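Local structure of putative pectin lyase (Geobacillus virus E2, 7CHU) at residues I256-F270 against N281-D293. The protein probably serves as the trimeric tailspike of a thermophilic bacteriophage, taking part in cell invasion, with a pectate-lyase-like fold that suggests action on polysaccharide. Numbering follows the deposited sequence.
Sequences IACHFEANNGSHVYF and NNQFIGCKFHGKD
F260 and F289 occupy equivalent places on neighbouring strands, and backbone bonds fix that register: F260 N donates to K288 O (2.9 Å), while F260 O receives H290 N (3.0 Å). Likewise K288 N reaches C258 O, and A262 N reaches H290 O. At the preceding bend A257 N meets I285 O at 2.8 Å, almost in line with the carbonyl. Such in-register stacking of successive coils defines the parallel beta-helix of the pectate-lyase-like family, which forms the central part of each of the three subunits. Two aromatic residues pair in the interior: the F260 and F289 planes are nearly parallel (7°) but strongly offset, so that contact is at their rims, F260 CD2 meeting F289 CE2 at 3.4 Å. From the strand that follows F260 in the same coil, V268 sends CG2 to the edge of F289 and CG1 to F284 CZ. On the other face of strands 259-261 and 288-290, K288, extended from a CG anti to the backbone N (chi1 168°), lays CD over one face of H259, whose NE2 donates in the ring plane to E261 OE1 (2.7 Å). K288 NZ forms a long salt bridge with E261 OE1 (3.6 Å) and shares a water with E261 OE2; its stronger partner is D219 of the second subunit.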
loop_
_atom_site.group_PDB
_atom_site.type_symbol
_atom_site.label_atom_id
_atom_site.label_comp_id
_atom_site.label_asym_id
_atom_site.label_seq_id
_atom_site.Cartn_x
_atom_site.Cartn_y
_atom_site.Cartn_z
ATOM N N ILE A 256 -3.733 -7.523 -2.568
ATOM C CA ILE A 256 -2.612 -6.625 -2.346
ATOM C C ILE A 256 -1.473 -7.065 -3.238
ATOM O O ILE A 256 -1.055 -8.228 -3.196
ATOM C CB ILE A 256 -2.180 -6.589 -0.878
ATOM C CG1 ILE A 256 -3.327 -6.079 0.007
ATOM C CG2 ILE A 256 -0.926 -5.705 -0.733
ATOM C CD1 ILE A 256 -3.012 -6.175 1.523
ATOM N N ALA A 257 -0.993 -6.153 -4.075
ATOM C CA ALA A 257 0.151 -6.451 -4.939
ATOM C C ALA A 257 -0.125 -7.692 -5.790
ATOM O O ALA A 257 0.732 -8.561 -5.962
ATOM C CB ALA A 257 1.432 -6.631 -4.102
ATOM N N CYS A 258 -1.332 -7.781 -6.331
ATOM C CA CYS A 258 -1.706 -8.934 -7.131
ATOM C C CYS A 258 -1.403 -8.653 -8.601
ATOM O O CYS A 258 -1.274 -7.502 -9.015
ATOM C CB CYS A 258 -3.178 -9.254 -6.912
ATOM S SG CYS A 258 -3.438 -9.934 -5.234
ATOM N N HIS A 259 -1.324 -9.719 -9.399
ATOM C CA HIS A 259 -0.852 -9.630 -10.787
ATOM C C HIS A 259 -1.847 -10.380 -11.674
ATOM O O HIS A 259 -1.881 -11.612 -11.643
ATOM C CB HIS A 259 0.558 -10.218 -10.884
ATOM C CG HIS A 259 1.174 -10.204 -12.254
ATOM N ND1 HIS A 259 2.532 -10.360 -12.442
ATOM C CD2 HIS A 259 0.637 -10.109 -13.495
ATOM C CE1 HIS A 259 2.809 -10.327 -13.735
ATOM N NE2 HIS A 259 1.677 -10.170 -14.397
ATOM N N PHE A 260 -2.652 -9.644 -12.457
ATOM C CA PHE A 260 -3.647 -10.225 -13.364
ATOM C C PHE A 260 -3.196 -9.955 -14.791
ATOM O O PHE A 260 -2.997 -8.796 -15.159
ATOM C CB PHE A 260 -5.040 -9.630 -13.137
ATOM C CG PHE A 260 -5.535 -9.727 -11.716
ATOM C CD1 PHE A 260 -6.191 -10.860 -11.281
ATOM C CD2 PHE A 260 -5.350 -8.676 -10.819
ATOM C CE1 PHE A 260 -6.646 -10.963 -9.952
ATOM C CE2 PHE A 260 -5.795 -8.756 -9.501
ATOM C CZ PHE A 260 -6.452 -9.908 -9.061
ATOM N N GLU A 261 -2.989 -11.003 -15.583
ATOM C CA GLU A 261 -2.426 -10.763 -16.908
ATOM C C GLU A 261 -2.991 -11.742 -17.923
ATOM O O GLU A 261 -3.098 -12.929 -17.639
ATOM C CB GLU A 261 -0.894 -10.876 -16.894
ATOM C CG GLU A 261 -0.288 -10.629 -18.281
ATOM C CD GLU A 261 1.186 -10.269 -18.240
ATOM O OE1 GLU A 261 1.781 -10.240 -17.143
ATOM O OE2 GLU A 261 1.747 -10.016 -19.317
ATOM N N ALA A 262 -3.324 -11.235 -19.117
ATOM C CA ALA A 262 -3.692 -12.074 -20.262
ATOM C C ALA A 262 -4.791 -13.079 -19.910
ATOM O O ALA A 262 -4.728 -14.254 -20.266
ATOM C CB ALA A 262 -2.458 -12.791 -20.836
ATOM N N ASN A 263 -5.811 -12.630 -19.201
ATOM C CA ASN A 263 -6.914 -13.535 -18.942
ATOM C C ASN A 263 -7.841 -13.560 -20.146
ATOM O O ASN A 263 -7.833 -12.647 -20.975
ATOM C CB ASN A 263 -7.639 -13.124 -17.669
ATOM C CG ASN A 263 -6.959 -13.704 -16.419
ATOM O OD1 ASN A 263 -6.672 -14.908 -16.352
ATOM N ND2 ASN A 263 -6.662 -12.845 -15.458
ATOM N N ASN A 264 -8.589 -14.654 -20.282
ATOM C CA ASN A 264 -9.481 -14.791 -21.419
ATOM C C ASN A 264 -10.896 -14.311 -21.120
ATOM O O ASN A 264 -11.667 -14.067 -22.052
ATOM C CB ASN A 264 -9.451 -16.241 -21.915
ATOM C CG ASN A 264 -8.097 -16.595 -22.466
ATOM O OD1 ASN A 264 -7.630 -15.945 -23.386
ATOM N ND2 ASN A 264 -7.419 -17.562 -21.861
ATOM N N GLY A 265 -11.248 -14.171 -19.850
ATOM C CA GLY A 265 -12.371 -13.366 -19.445
ATOM C C GLY A 265 -11.888 -12.043 -18.902
ATOM O O GLY A 265 -10.741 -11.630 -19.120
ATOM N N SER A 266 -12.768 -11.367 -18.169
ATOM C CA SER A 266 -12.330 -10.228 -17.368
ATOM C C SER A 266 -11.321 -10.665 -16.304
ATOM O O SER A 266 -11.386 -11.781 -15.790
ATOM C CB SER A 266 -13.537 -9.574 -16.710
ATOM O OG SER A 266 -14.266 -8.818 -17.678
ATOM N N HIS A 267 -10.403 -9.761 -15.925
ATOM C CA HIS A 267 -9.518 -10.098 -14.813
ATOM C C HIS A 267 -10.313 -10.283 -13.533
ATOM O O HIS A 267 -10.124 -11.264 -12.803
ATOM C CB HIS A 267 -8.448 -9.027 -14.603
ATOM C CG HIS A 267 -7.487 -8.917 -15.743
ATOM N ND1 HIS A 267 -6.749 -9.989 -16.206
ATOM C CD2 HIS A 267 -7.169 -7.865 -16.534
ATOM C CE1 HIS A 267 -6.007 -9.596 -17.229
ATOM N NE2 HIS A 267 -6.247 -8.315 -17.451
ATOM N N VAL A 268 -11.179 -9.329 -13.230
ATOM C CA VAL A 268 -11.977 -9.320 -12.013
ATOM C C VAL A 268 -13.412 -9.049 -12.429
ATOM O O VAL A 268 -13.675 -8.060 -13.118
ATOM C CB VAL A 268 -11.501 -8.235 -11.034
ATOM C CG1 VAL A 268 -12.512 -8.049 -9.916
ATOM C CG2 VAL A 268 -10.122 -8.581 -10.485
ATOM N N TYR A 269 -14.333 -9.929 -12.029
ATOM C CA TYR A 269 -15.750 -9.781 -12.350
ATOM C C TYR A 269 -16.544 -9.848 -11.048
ATOM O O TYR A 269 -16.570 -10.897 -10.399
ATOM C CB TYR A 269 -16.201 -10.881 -13.323
ATOM C CG TYR A 269 -17.562 -10.648 -13.912
ATOM C CD1 TYR A 269 -18.703 -10.884 -13.156
ATOM C CD2 TYR A 269 -17.710 -10.169 -15.218
ATOM C CE1 TYR A 269 -19.980 -10.679 -13.670
ATOM C CE2 TYR A 269 -18.984 -9.953 -15.758
ATOM C CZ TYR A 269 -20.113 -10.222 -14.978
ATOM O OH TYR A 269 -21.377 -10.010 -15.468
ATOM N N PHE A 270 -17.147 -8.728 -10.641
ATOM C CA PHE A 270 -18.025 -8.696 -9.481
ATOM C C PHE A 270 -19.450 -8.953 -9.954
ATOM O O PHE A 270 -19.891 -8.384 -10.956
ATOM C CB PHE A 270 -17.973 -7.356 -8.746
ATOM C CG PHE A 270 -16.780 -7.191 -7.845
ATOM C CD1 PHE A 270 -16.813 -7.610 -6.522
ATOM C CD2 PHE A 270 -15.637 -6.597 -8.318
ATOM C CE1 PHE A 270 -15.712 -7.440 -5.684
ATOM C CE2 PHE A 270 -14.537 -6.385 -7.488
ATOM C CZ PHE A 270 -14.560 -6.806 -6.182
ATOM N N ASN A 281 -16.972 -3.136 -0.073
ATOM C CA ASN A 281 -15.803 -2.922 0.776
ATOM C C ASN A 281 -14.664 -3.885 0.451
ATOM O O ASN A 281 -13.914 -4.313 1.324
ATOM C CB ASN A 281 -16.187 -2.998 2.251
ATOM C CG ASN A 281 -16.313 -1.630 2.861
ATOM O OD1 ASN A 281 -15.306 -0.911 3.020
ATOM N ND2 ASN A 281 -17.544 -1.236 3.187
ATOM N N ASN A 282 -14.497 -4.185 -0.823
ATOM C CA ASN A 282 -13.363 -4.963 -1.283
ATOM C C ASN A 282 -12.303 -4.037 -1.854
ATOM O O ASN A 282 -12.614 -2.932 -2.289
ATOM C CB ASN A 282 -13.846 -5.966 -2.302
ATOM C CG ASN A 282 -14.962 -6.814 -1.731
ATOM O OD1 ASN A 282 -14.721 -7.574 -0.789
ATOM N ND2 ASN A 282 -16.195 -6.643 -2.244
ATOM N N GLN A 283 -11.044 -4.485 -1.843
ATOM C CA GLN A 283 -9.931 -3.589 -2.131
ATOM C C GLN A 283 -8.946 -4.239 -3.088
ATOM O O GLN A 283 -8.713 -5.451 -3.026
ATOM C CB GLN A 283 -9.194 -3.187 -0.845
ATOM C CG GLN A 283 -10.088 -2.551 0.220
ATOM C CD GLN A 283 -9.339 -1.575 1.109
ATOM O OE1 GLN A 283 -8.181 -1.226 0.832
ATOM N NE2 GLN A 283 -9.998 -1.106 2.169
ATOM N N PHE A 284 -8.354 -3.408 -3.946
ATOM C CA PHE A 284 -7.257 -3.775 -4.834
ATOM C C PHE A 284 -6.169 -2.728 -4.631
ATOM O O PHE A 284 -6.346 -1.573 -5.025
ATOM C CB PHE A 284 -7.716 -3.819 -6.287
ATOM C CG PHE A 284 -8.783 -4.855 -6.527
ATOM C CD1 PHE A 284 -10.113 -4.556 -6.285
ATOM C CD2 PHE A 284 -8.439 -6.124 -6.934
ATOM C CE1 PHE A 284 -11.107 -5.529 -6.442
ATOM C CE2 PHE A 284 -9.434 -7.118 -7.114
ATOM C CZ PHE A 284 -10.758 -6.812 -6.871
ATOM N N ILE A 285 -5.062 -3.119 -4.000
ATOM C CA ILE A 285 -3.995 -2.189 -3.630
ATOM C C ILE A 285 -2.755 -2.568 -4.433
ATOM O O ILE A 285 -2.197 -3.656 -4.258
ATOM C CB ILE A 285 -3.719 -2.202 -2.119
ATOM C CG1 ILE A 285 -5.013 -1.849 -1.351
ATOM C CG2 ILE A 285 -2.528 -1.245 -1.765
ATOM C CD1 ILE A 285 -4.928 -2.108 0.160
ATOM N N GLY A 286 -2.330 -1.682 -5.317
ATOM C CA GLY A 286 -1.112 -1.941 -6.055
ATOM C C GLY A 286 -1.209 -3.050 -7.072
ATOM O O GLY A 286 -0.186 -3.621 -7.445
ATOM N N CYS A 287 -2.407 -3.341 -7.576
ATOM C CA CYS A 287 -2.564 -4.493 -8.445
ATOM C C CYS A 287 -2.317 -4.135 -9.907
ATOM O O CYS A 287 -2.431 -2.976 -10.327
ATOM C CB CYS A 287 -3.946 -5.130 -8.255
ATOM S SG CYS A 287 -4.207 -5.819 -6.580
ATOM N N LYS A 288 -1.908 -5.150 -10.666
ATOM C CA LYS A 288 -1.624 -5.038 -12.097
ATOM C C LYS A 288 -2.755 -5.688 -12.896
ATOM O O LYS A 288 -3.137 -6.815 -12.594
ATOM C CB LYS A 288 -0.300 -5.739 -12.424
ATOM C CG LYS A 288 -0.034 -5.945 -13.924
ATOM C CD LYS A 288 1.343 -6.553 -14.134
ATOM C CE LYS A 288 1.640 -6.841 -15.580
ATOM N NZ LYS A 288 3.086 -7.119 -15.790
ATOM N N PHE A 289 -3.283 -4.987 -13.918
ATOM C CA PHE A 289 -4.322 -5.504 -14.820
ATOM C C PHE A 289 -3.829 -5.316 -16.255
ATOM O O PHE A 289 -3.906 -4.212 -16.812
ATOM C CB PHE A 289 -5.663 -4.798 -14.614
ATOM C CG PHE A 289 -6.214 -4.916 -13.215
ATOM C CD1 PHE A 289 -5.929 -3.946 -12.259
ATOM C CD2 PHE A 289 -6.998 -5.994 -12.853
ATOM C CE1 PHE A 289 -6.424 -4.053 -10.942
ATOM C CE2 PHE A 289 -7.518 -6.106 -11.557
ATOM C CZ PHE A 289 -7.223 -5.146 -10.589
ATOM N N HIS A 290 -3.337 -6.393 -16.859
ATOM C CA HIS A 290 -2.559 -6.325 -18.097
ATOM C C HIS A 290 -3.229 -7.181 -19.168
ATOM O O HIS A 290 -3.529 -8.346 -18.928
ATOM C CB HIS A 290 -1.136 -6.817 -17.812
ATOM C CG HIS A 290 -0.127 -6.489 -18.866
ATOM N ND1 HIS A 290 -0.108 -7.107 -20.099
ATOM C CD2 HIS A 290 0.966 -5.689 -18.830
ATOM C CE1 HIS A 290 0.931 -6.667 -20.794
ATOM N NE2 HIS A 290 1.596 -5.807 -20.044
ATOM N N GLY A 291 -3.426 -6.624 -20.350
ATOM C CA GLY A 291 -4.174 -7.315 -21.370
ATOM C C GLY A 291 -3.431 -8.486 -21.982
ATOM O O GLY A 291 -2.293 -8.820 -21.638
ATOM N N LYS A 292 -4.119 -9.121 -22.927
ATOM C CA LYS A 292 -3.682 -10.378 -23.516
ATOM C C LYS A 292 -2.715 -10.171 -24.672
ATOM O O LYS A 292 -1.763 -10.937 -24.824
ATOM C CB LYS A 292 -4.907 -11.166 -23.999
ATOM C CG LYS A 292 -4.576 -12.520 -24.597
ATOM C CD LYS A 292 -5.840 -13.268 -24.951
ATOM C CE LYS A 292 -5.487 -14.636 -25.466
ATOM N NZ LYS A 292 -6.685 -15.464 -25.535
ATOM N N ASP A 293 -2.938 -9.137 -25.481
ATOM C CA ASP A 293 -2.244 -8.961 -26.756
ATOM C C ASP A 293 -1.744 -7.524 -26.844
ATOM O O ASP A 293 -2.517 -6.609 -27.172
ATOM C CB ASP A 293 -3.180 -9.313 -27.908
ATOM C CG ASP A 293 -2.580 -9.060 -29.287
ATOM O OD1 ASP A 293 -1.371 -8.713 -29.388
ATOM O OD2 ASP A 293 -3.337 -9.227 -30.281
HETATM O O HOH W 1 0.134 -10.183 -22.060
HETATM O O HOH W 2 3.868 -8.331 -18.441
#